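Local coordinates for protein ubiquitin-conjugating enzyme E2 U (Homo sapiens, PDB 1YRV) that catalyses the covalent attachment of ubiquitin to other proteins, acting as an E2 that takes ubiquitin over from the E1 enzyme as a thioester, at residues Leu28-Phe32 against Met52-Glu56; Tyr82-Pro87 against Trp118-Leu124; Tyr40-Ala45 against Leu128-Gln132. All blocks are in the same frame, centred on the assembly; numbering follows the deposited sequence.

The three contacts lie within the UBC core of this E2 and tie the first helix, the sheet and the central helix together. Interactions 1 and 2, with centres about 12 Å apart, meet through D31: its OD2 is 2.8 Å from Y82 OH and 3.2 Å from L124 N, both probable hydrogen bonds. Interactions 1 and 3, with centres about 14 Å apart, share the sheet, where F32 CE2 comes within 3.6 Å of A45 O. Interaction 2 is nested in the chain loop closed by interaction 3, and their segments 118-124 and 128-132 follow closely in sequence. All three are away from C108, the predicted thioester-forming cysteine.

Interaction 1 (Leu28-Phe32 against Met52-Glu56); sequences LHRDF and MMEWE
F32 turns one face of its ring to the six-membered edge of the W55 indole, overlapping it toward the rim of the phenyl ring. This is a T-shaped pair: the planes stand at 80° with centroids 5.0 Å apart, and W55 CH2 comes within 3.6 Å of F32 CD2. With CG anti to the backbone N (chi1 -165°), F32 reaches across to the indole from the C-terminal end of the segment. The methyl end of M52 joins it there, M52 CE resting 3.8 Å from F32 CD1. M52, bent at chi3, sets SD 4.1 Å from H29 CA.

One turn back, L28 CD1 touches both the M52 carbonyl oxygen and the M53 methyl, which lie about at right angles around it. L28 CD1 is 2.9 Å from M52 O, a very close carbon-oxygen approach, and the separation of L28 CD1 from M53 CE, 3.4 Å, is tighter than usual for two methyl groups. The same carbonyl also accepts a hydrogen bond within its own segment: W55 NE1 donates to M52 O over 2.8 Å in a bent bond (140°), approaching from well above the carbonyl plane. That bond ties the indole back to the turn before its strand and helps fix the rotation of the ring that F32 meets. No hydrogen bond joins the two segments, so apolar and aromatic contacts carry the interface.

The contact packs the first helix of the UBC fold, 23-38, against the entry to strand 54-60. Strand 43-47 contributes P47, touched by F32, M52 and W55, while W55 also meets the F78 ring at a steep angle. M53 and W55 pair through their backbones with F78 and I76, which places this corner beside the end of strand 71-77.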
loop_
_atom_site.group_PDB
_atom_site.type_symbol
_atom_site.label_atom_id
_atom_site.label_comp_id
_atom_site.label_asym_id
_atom_site.label_seq_id
_atom_site.Cartn_x
_atom_site.Cartn_y
_atom_site.Cartn_z
ATOM N N LEU A 28 11.109 6.233 10.783
ATOM C CA LEU A 28 11.110 6.077 9.336
ATOM C C LEU A 28 12.542 6.038 8.809
ATOM O O LEU A 28 12.833 5.349 7.829
ATOM C CB LEU A 28 10.301 7.193 8.668
ATOM C CG LEU A 28 8.782 7.053 8.825
ATOM C CD1 LEU A 28 8.093 8.330 8.360
ATOM C CD2 LEU A 28 8.288 5.855 8.063
ATOM N N HIS A 29 13.430 6.772 9.468
ATOM C CA HIS A 29 14.828 6.779 9.089
ATOM C C HIS A 29 15.399 5.394 9.257
ATOM O O HIS A 29 16.064 4.891 8.357
ATOM C CB HIS A 29 15.641 7.740 9.936
ATOM C CG HIS A 29 17.005 7.973 9.392
ATOM N ND1 HIS A 29 17.264 8.980 8.488
ATOM C CD2 HIS A 29 18.130 7.236 9.471
ATOM C CE1 HIS A 29 18.495 8.842 8.031
ATOM N NE2 HIS A 29 19.043 7.791 8.605
ATOM N N ARG A 30 15.176 4.798 10.420
ATOM C CA ARG A 30 15.634 3.444 10.672
ATOM C C ARG A 30 14.950 2.513 9.665
ATOM O O ARG A 30 15.619 1.789 8.946
ATOM C CB ARG A 30 15.293 3.013 12.091
ATOM C CG ARG A 30 15.548 1.536 12.342
ATOM C CD ARG A 30 14.557 0.965 13.391
ATOM N NE ARG A 30 13.174 1.136 12.971
ATOM C CZ ARG A 30 12.117 1.086 13.784
ATOM N NH1 ARG A 30 10.850 1.256 13.327
ATOM N NH2 ARG A 30 12.313 0.848 15.063
ATOM N N ASP A 31 13.622 2.538 9.599
ATOM C CA ASP A 31 12.909 1.694 8.657
ATOM C C ASP A 31 13.436 1.743 7.233
ATOM O O ASP A 31 13.509 0.716 6.578
ATOM C CB ASP A 31 11.437 2.067 8.606
ATOM C CG ASP A 31 10.673 1.627 9.838
ATOM O OD1 ASP A 31 11.265 0.942 10.700
ATOM O OD2 ASP A 31 9.469 1.978 9.930
ATOM N N PHE A 32 13.751 2.932 6.733
ATOM C CA PHE A 32 14.265 3.070 5.371
ATOM C C PHE A 32 15.608 2.375 5.194
ATOM O O PHE A 32 15.857 1.741 4.178
ATOM C CB PHE A 32 14.412 4.534 5.014
ATOM C CG PHE A 32 14.578 4.791 3.546
ATOM C CD1 PHE A 32 15.279 5.908 3.105
ATOM C CD2 PHE A 32 14.018 3.940 2.594
ATOM C CE1 PHE A 32 15.421 6.173 1.724
ATOM C CE2 PHE A 32 14.158 4.202 1.212
ATOM C CZ PHE A 32 14.857 5.314 0.783
ATOM N N MET A 52 10.223 12.876 5.333
ATOM C CA MET A 52 10.289 11.444 5.258
ATOM C C MET A 52 8.905 10.925 5.562
ATOM O O MET A 52 8.708 9.745 5.850
ATOM C CB MET A 52 11.311 10.864 6.216
ATOM C CG MET A 52 12.699 10.902 5.637
ATOM S SD MET A 52 13.723 9.699 6.473
ATOM C CE MET A 52 13.517 8.336 5.431
ATOM N N MET A 53 7.947 11.833 5.454
ATOM C CA MET A 53 6.550 11.543 5.709
ATOM C C MET A 53 5.789 11.160 4.450
ATOM O O MET A 53 4.779 10.456 4.519
ATOM C CB MET A 53 5.865 12.770 6.302
ATOM C CG MET A 53 6.352 13.181 7.683
ATOM S SD MET A 53 5.814 12.170 9.102
ATOM C CE MET A 53 7.324 11.389 9.549
ATOM N N GLU A 54 6.269 11.643 3.310
ATOM C CA GLU A 54 5.604 11.403 2.053
ATOM C C GLU A 54 6.417 10.441 1.223
ATOM O O GLU A 54 7.604 10.672 0.989
ATOM C CB GLU A 54 5.408 12.726 1.297
ATOM C CG GLU A 54 4.562 13.783 2.018
ATOM C CD GLU A 54 3.215 13.230 2.480
ATOM O OE1 GLU A 54 2.621 12.393 1.747
ATOM O OE2 GLU A 54 2.725 13.633 3.567
ATOM N N TRP A 55 5.774 9.353 0.785
ATOM C CA TRP A 55 6.459 8.327 -0.025
ATOM C C TRP A 55 5.792 7.975 -1.330
ATOM O O TRP A 55 4.573 8.032 -1.466
ATOM C CB TRP A 55 6.569 7.010 0.738
ATOM C CG TRP A 55 7.328 7.138 1.958
ATOM C CD1 TRP A 55 6.947 7.788 3.084
ATOM C CD2 TRP A 55 8.679 6.705 2.163
ATOM N NE1 TRP A 55 7.987 7.797 3.982
ATOM C CE2 TRP A 55 9.053 7.140 3.443
ATOM C CE3 TRP A 55 9.600 5.986 1.386
ATOM C CZ2 TRP A 55 10.323 6.900 3.962
ATOM C CZ3 TRP A 55 10.865 5.739 1.900
ATOM C CH2 TRP A 55 11.214 6.196 3.190
ATOM N N GLU A 56 6.615 7.560 -2.280
ATOM C CA GLU A 56 6.117 7.109 -3.559
ATOM C C GLU A 56 6.520 5.653 -3.687
ATOM O O GLU A 56 7.709 5.301 -3.642
ATOM C CB GLU A 56 6.697 7.940 -4.683
ATOM C CG GLU A 56 5.961 9.242 -4.876
ATOM C CD GLU A 56 6.512 10.039 -6.050
ATOM O OE1 GLU A 56 6.039 11.173 -6.286
ATOM O OE2 GLU A 56 7.426 9.524 -6.733
#

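Interaction 2 (Tyr82-Pro87 against Trp118-Leu124); sequences YNYAPP and WNTNYTL
The W118 indole is covered on one face by the A85-P86 backbone and the P86 ring, while T120 N lies over the opposite face, toward the rim; N83 O and Y82 CE1 sit at its edge. W118 CG is anti to the backbone N (chi1 175°), which sends the indole across to the P86 loop. P86 makes a CH-pi contact, its CB lying 3.9 Å from the centroid of the six-membered ring of W118 and 27° off the normal. At the edge, W118 NE1 donates to N83 O over 2.8 Å in a nearly straight bond (163°). The acceptor is in the indole plane, yet the donor stands well above the carbonyl plane of N83. The methyl T120 CG2 also crowds this oxygen, 3.0 Å from N83 O.

The Y82 ring has N83 CB over its centre, and its CE1 is 4.1 Å from W118 CZ2. Y82 OH is hydrogen-bonded to the D31 carboxylate of helix 23-38; it also lies 3.2 Å from Y122 O, a second possible acceptor for its one proton. A water bridges the two loops, accepting from N83 ND2 and donating to T120 O and Y122 O. On the W118 side the chain makes a type I turn from N119 to Y122.

Y82-P87 matches the Tyr-Pro-x-x-Pro-Pro stretch of E2 enzymes, with N83 at the first proline position, and W118 is the tryptophan that follows the active-site segment in this family. The contact joins the loop between strands 71-77 and 88-91 to the one leading into helix 124-135, with T123 at its N-cap, its OG1 making a weak hydrogen bond to S126 N. Helix 110-113 lies alongside, with F111 stacked on Y122 and touching W118, while L27 and L28 of helix 23-38 pack on Y82.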
loop_
_atom_site.group_PDB
_atom_site.type_symbol
_atom_site.label_atom_id
_atom_site.label_comp_id
_atom_site.label_asym_id
_atom_site.label_seq_id
_atom_site.Cartn_x
_atom_site.Cartn_y
_atom_site.Cartn_z
ATOM N N TYR A 82 3.259 8.682 13.705
ATOM C CA TYR A 82 3.706 7.384 13.274
ATOM C C TYR A 82 4.284 6.461 14.286
ATOM O O TYR A 82 5.136 6.813 15.118
ATOM C CB TYR A 82 4.686 7.420 12.116
ATOM C CG TYR A 82 5.253 6.044 11.797
ATOM C CD1 TYR A 82 4.418 4.973 11.502
ATOM C CD2 TYR A 82 6.621 5.821 11.776
ATOM C CE1 TYR A 82 4.923 3.715 11.184
ATOM C CE2 TYR A 82 7.143 4.563 11.457
ATOM C CZ TYR A 82 6.276 3.514 11.157
ATOM O OH TYR A 82 6.814 2.299 10.801
ATOM N N ASN A 83 3.779 5.236 14.083
ATOM C CA ASN A 83 4.051 4.022 14.803
ATOM C C ASN A 83 2.907 3.932 15.814
ATOM O O ASN A 83 2.483 2.844 16.136
ATOM C CB ASN A 83 5.472 4.172 15.280
ATOM C CG ASN A 83 5.824 3.306 16.413
ATOM O OD1 ASN A 83 5.494 3.647 17.510
ATOM N ND2 ASN A 83 6.536 2.198 16.170
ATOM N N TYR A 84 2.354 5.055 16.254
ATOM C CA TYR A 84 1.193 4.979 17.135
ATOM C C TYR A 84 -0.028 4.958 16.198
ATOM O O TYR A 84 -1.114 4.534 16.580
ATOM C CB TYR A 84 1.079 6.202 18.041
ATOM C CG TYR A 84 1.966 6.143 19.256
ATOM C CD1 TYR A 84 1.813 5.133 20.209
ATOM C CD2 TYR A 84 3.052 7.002 19.378
ATOM C CE1 TYR A 84 2.741 4.973 21.237
ATOM C CE2 TYR A 84 3.976 6.847 20.384
ATOM C CZ TYR A 84 3.813 5.823 21.310
ATOM O OH TYR A 84 4.751 5.670 22.291
ATOM N N ALA A 85 0.177 5.421 14.967
ATOM C CA ALA A 85 -0.870 5.505 13.966
ATOM C C ALA A 85 -0.378 5.060 12.605
ATOM O O ALA A 85 0.775 5.324 12.234
ATOM C CB ALA A 85 -1.365 6.935 13.859
ATOM N N PRO A 86 -1.268 4.416 11.827
ATOM C CA PRO A 86 -0.960 3.924 10.474
ATOM C C PRO A 86 -0.817 5.029 9.435
ATOM O O PRO A 86 -1.438 6.079 9.531
ATOM C CB PRO A 86 -2.155 3.015 10.134
ATOM C CG PRO A 86 -3.324 3.655 10.927
ATOM C CD PRO A 86 -2.613 3.966 12.262
ATOM N N PRO A 87 0.017 4.808 8.413
ATOM C CA PRO A 87 0.136 5.866 7.412
ATOM C C PRO A 87 -1.161 5.866 6.603
ATOM O O PRO A 87 -2.035 5.024 6.827
ATOM C CB PRO A 87 1.356 5.428 6.570
ATOM C CG PRO A 87 1.319 3.921 6.666
ATOM C CD PRO A 87 0.883 3.652 8.111
ATOM N N TRP A 118 -4.160 -2.002 13.965
ATOM C CA TRP A 118 -2.832 -1.434 13.824
ATOM C C TRP A 118 -1.899 -2.073 14.845
ATOM O O TRP A 118 -2.330 -2.541 15.891
ATOM C CB TRP A 118 -2.875 0.073 14.039
ATOM C CG TRP A 118 -1.524 0.692 14.034
ATOM C CD1 TRP A 118 -0.913 1.358 15.069
ATOM C CD2 TRP A 118 -0.603 0.714 12.942
ATOM N NE1 TRP A 118 0.323 1.791 14.682
ATOM C CE2 TRP A 118 0.544 1.415 13.375
ATOM C CE3 TRP A 118 -0.632 0.208 11.630
ATOM C CZ2 TRP A 118 1.646 1.634 12.558
ATOM C CZ3 TRP A 118 0.469 0.424 10.809
ATOM C CH2 TRP A 118 1.596 1.136 11.280
ATOM N N ASN A 119 -0.617 -2.115 14.531
ATOM C CA ASN A 119 0.340 -2.702 15.452
ATOM C C ASN A 119 1.637 -1.912 15.305
ATOM O O ASN A 119 2.099 -1.662 14.187
ATOM C CB ASN A 119 0.560 -4.176 15.102
ATOM C CG ASN A 119 1.298 -4.927 16.183
ATOM O OD1 ASN A 119 2.434 -4.605 16.541
ATOM N ND2 ASN A 119 0.648 -5.937 16.725
ATOM N N THR A 120 2.239 -1.531 16.421
ATOM C CA THR A 120 3.464 -0.740 16.333
ATOM C C THR A 120 4.640 -1.521 15.783
ATOM O O THR A 120 5.739 -0.988 15.620
ATOM C CB THR A 120 3.866 -0.128 17.683
ATOM O OG1 THR A 120 4.210 -1.178 18.595
ATOM C CG2 THR A 120 2.730 0.718 18.244
ATOM N N ASN A 121 4.392 -2.790 15.491
ATOM C CA ASN A 121 5.406 -3.670 14.933
ATOM C C ASN A 121 5.422 -3.531 13.442
ATOM O O ASN A 121 6.301 -4.068 12.781
ATOM C CB ASN A 121 5.096 -5.103 15.269
ATOM C CG ASN A 121 5.465 -5.447 16.677
ATOM O OD1 ASN A 121 5.176 -4.699 17.629
ATOM N ND2 ASN A 121 6.120 -6.588 16.835
ATOM N N TYR A 122 4.421 -2.844 12.913
ATOM C CA TYR A 122 4.353 -2.605 11.486
ATOM C C TYR A 122 5.384 -1.552 11.055
ATOM O O TYR A 122 5.211 -0.378 11.342
ATOM C CB TYR A 122 2.981 -2.099 11.115
ATOM C CG TYR A 122 1.966 -3.174 10.856
ATOM C CD1 TYR A 122 2.029 -3.943 9.703
ATOM C CD2 TYR A 122 0.910 -3.381 11.738
ATOM C CE1 TYR A 122 1.059 -4.888 9.425
ATOM C CE2 TYR A 122 -0.068 -4.319 11.484
ATOM C CZ TYR A 122 0.007 -5.078 10.323
ATOM O OH TYR A 122 -0.933 -6.046 10.042
ATOM N N THR A 123 6.437 -1.964 10.366
ATOM C CA THR A 123 7.463 -1.037 9.873
ATOM C C THR A 123 7.246 -0.767 8.377
ATOM O O THR A 123 6.443 -1.435 7.740
ATOM C CB THR A 123 8.853 -1.633 10.010
ATOM O OG1 THR A 123 8.922 -2.799 9.185
ATOM C CG2 THR A 123 9.132 -2.022 11.469
ATOM N N LEU A 124 7.969 0.193 7.803
ATOM C CA LEU A 124 7.806 0.461 6.373
ATOM C C LEU A 124 7.836 -0.835 5.551
ATOM O O LEU A 124 7.048 -0.983 4.618
ATOM C CB LEU A 124 8.898 1.412 5.860
ATOM C CG LEU A 124 8.836 1.947 4.412
ATOM C CD1 LEU A 124 7.578 2.740 4.179
ATOM C CD2 LEU A 124 10.056 2.844 4.134
HETATM O O HOH W 1 7.164 0.425 13.674
#

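Interaction 3 (Tyr40-Ala45 against Leu128-Gln132); sequences YKGITA and LLALQ
Strand 43-45 runs at 130° to helix 128-132, their segment axes 10.2 Å apart at closest approach, and a type II turn from Y40 to I43 leads into the strand. G42 holds the third position of that turn, where its positive phi suits a residue without a side chain; the closing bond from I43 N to Y40 O is weak.

Y40 offers a ring face to L129, whose CD2 methyl lies 4.0 Å from the ring centroid and 19° off the normal, a CH-pi contact. The other methyl, L129 CD1, spreads along the same ring toward the hydroxyl. L129 CD2 thus serves two partners, because I43 CD1 comes to 3.8 Å from it.

I43 divides its branches between three helix residues. Its CG2 faces the L128 CD1 methyl at 3.9 Å, while CD1 meets both L129 and the amide end of Q132. L128 CD1 touches both I43 CG2 and A45 CB, the latter 3.8 Å away.

Q132 is stretched out fully, CG anti to the backbone N (chi1 -179°) and the chain extended beyond it, which carries the amide to the turn. There its NE2 donates to a water at 2.9 Å that in turn donates to K41 O, and it also bonds to the carbonyl of E60. These two partners satisfy the nitrogen at the border between the apolar patch and the turn.

Helix 124-135, the central helix of the UBC fold, here covers the edge strand 43-47 of the antiparallel sheet. L35 of helix 23-38 closes one flank, touching Y40, A45 and L128. On the sheet side, I59 of strand 54-60 packs against I43, L131 and Q132, and G42 pairs with E60 through the backbone.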
loop_
_atom_site.group_PDB
_atom_site.type_symbol
_atom_site.label_atom_id
_atom_site.label_comp_id
_atom_site.label_asym_id
_atom_site.label_seq_id
_atom_site.Cartn_x
_atom_site.Cartn_y
_atom_site.Cartn_z
ATOM N N TYR A 40 14.162 -5.888 -1.187
ATOM C CA TYR A 40 13.058 -6.738 -1.567
ATOM C C TYR A 40 12.716 -6.652 -3.047
ATOM O O TYR A 40 12.452 -5.578 -3.597
ATOM C CB TYR A 40 11.831 -6.381 -0.761
ATOM C CG TYR A 40 11.942 -6.745 0.691
ATOM C CD1 TYR A 40 12.513 -7.944 1.071
ATOM C CD2 TYR A 40 11.396 -5.933 1.675
ATOM C CE1 TYR A 40 12.529 -8.338 2.389
ATOM C CE2 TYR A 40 11.399 -6.314 3.013
ATOM C CZ TYR A 40 11.963 -7.523 3.364
ATOM O OH TYR A 40 11.924 -7.962 4.667
ATOM N N LYS A 41 12.719 -7.809 -3.689
ATOM C CA LYS A 41 12.412 -7.911 -5.100
ATOM C C LYS A 41 10.961 -7.511 -5.305
ATOM O O LYS A 41 10.085 -7.940 -4.561
ATOM C CB LYS A 41 12.630 -9.358 -5.538
ATOM C CG LYS A 41 12.094 -9.706 -6.921
ATOM C CD LYS A 41 11.432 -11.089 -6.919
ATOM C CE LYS A 41 10.962 -11.512 -8.325
ATOM N NZ LYS A 41 10.080 -10.515 -9.031
ATOM N N GLY A 42 10.715 -6.683 -6.312
ATOM C CA GLY A 42 9.357 -6.260 -6.614
ATOM C C GLY A 42 8.784 -5.120 -5.789
ATOM O O GLY A 42 7.598 -4.832 -5.891
ATOM N N ILE A 43 9.623 -4.460 -4.997
ATOM C CA ILE A 43 9.188 -3.378 -4.147
ATOM C C ILE A 43 10.157 -2.200 -4.158
ATOM O O ILE A 43 11.350 -2.348 -3.894
ATOM C CB ILE A 43 9.014 -3.889 -2.725
ATOM C CG1 ILE A 43 7.672 -4.601 -2.615
ATOM C CG2 ILE A 43 9.129 -2.746 -1.739
ATOM C CD1 ILE A 43 7.700 -5.751 -1.714
ATOM N N THR A 44 9.624 -1.025 -4.457
ATOM C CA THR A 44 10.414 0.195 -4.516
ATOM C C THR A 44 9.676 1.242 -3.731
ATOM O O THR A 44 8.452 1.360 -3.843
ATOM C CB THR A 44 10.542 0.682 -5.946
ATOM O OG1 THR A 44 10.892 -0.428 -6.780
ATOM C CG2 THR A 44 11.620 1.744 -6.053
ATOM N N ALA A 45 10.410 1.994 -2.921
ATOM C CA ALA A 45 9.802 3.036 -2.099
ATOM C C ALA A 45 10.812 4.142 -1.940
ATOM O O ALA A 45 11.971 3.901 -1.626
ATOM C CB ALA A 45 9.403 2.474 -0.751
ATOM N N LEU A 128 4.802 -2.669 3.377
ATOM C CA LEU A 128 4.984 -2.889 1.955
ATOM C C LEU A 128 4.723 -4.360 1.593
ATOM O O LEU A 128 3.985 -4.632 0.650
ATOM C CB LEU A 128 6.383 -2.416 1.533
ATOM C CG LEU A 128 6.660 -0.900 1.684
ATOM C CD1 LEU A 128 8.081 -0.471 1.206
ATOM C CD2 LEU A 128 5.610 -0.162 0.835
ATOM N N LEU A 129 5.289 -5.305 2.348
ATOM C CA LEU A 129 5.057 -6.715 2.063
ATOM C C LEU A 129 3.598 -7.029 2.313
ATOM O O LEU A 129 2.965 -7.698 1.497
ATOM C CB LEU A 129 5.935 -7.631 2.935
ATOM C CG LEU A 129 7.466 -7.396 2.904
ATOM C CD1 LEU A 129 8.136 -8.266 3.936
ATOM C CD2 LEU A 129 8.046 -7.676 1.495
ATOM N N ALA A 130 3.031 -6.552 3.419
ATOM C CA ALA A 130 1.622 -6.866 3.662
ATOM C C ALA A 130 0.751 -6.356 2.518
ATOM O O ALA A 130 -0.130 -7.086 2.027
ATOM C CB ALA A 130 1.128 -6.282 5.011
ATOM N N LEU A 131 0.986 -5.116 2.090
ATOM C CA LEU A 131 0.226 -4.517 0.974
ATOM C C LEU A 131 0.281 -5.407 -0.261
ATOM O O LEU A 131 -0.736 -5.691 -0.888
ATOM C CB LEU A 131 0.805 -3.139 0.617
ATOM C CG LEU A 131 0.033 -1.851 0.974
ATOM C CD1 LEU A 131 -0.722 -2.011 2.236
ATOM C CD2 LEU A 131 1.023 -0.705 1.067
ATOM N N GLN A 132 1.481 -5.827 -0.617
ATOM C CA GLN A 132 1.656 -6.693 -1.766
ATOM C C GLN A 132 0.750 -7.908 -1.703
ATOM O O GLN A 132 0.004 -8.155 -2.625
ATOM C CB GLN A 132 3.109 -7.139 -1.860
ATOM C CG GLN A 132 3.368 -8.017 -3.039
ATOM C CD GLN A 132 4.848 -8.344 -3.208
ATOM O OE1 GLN A 132 5.413 -9.148 -2.466
ATOM N NE2 GLN A 132 5.488 -7.692 -4.170
HETATM O O HOH W 2 7.636 -9.609 -4.627
#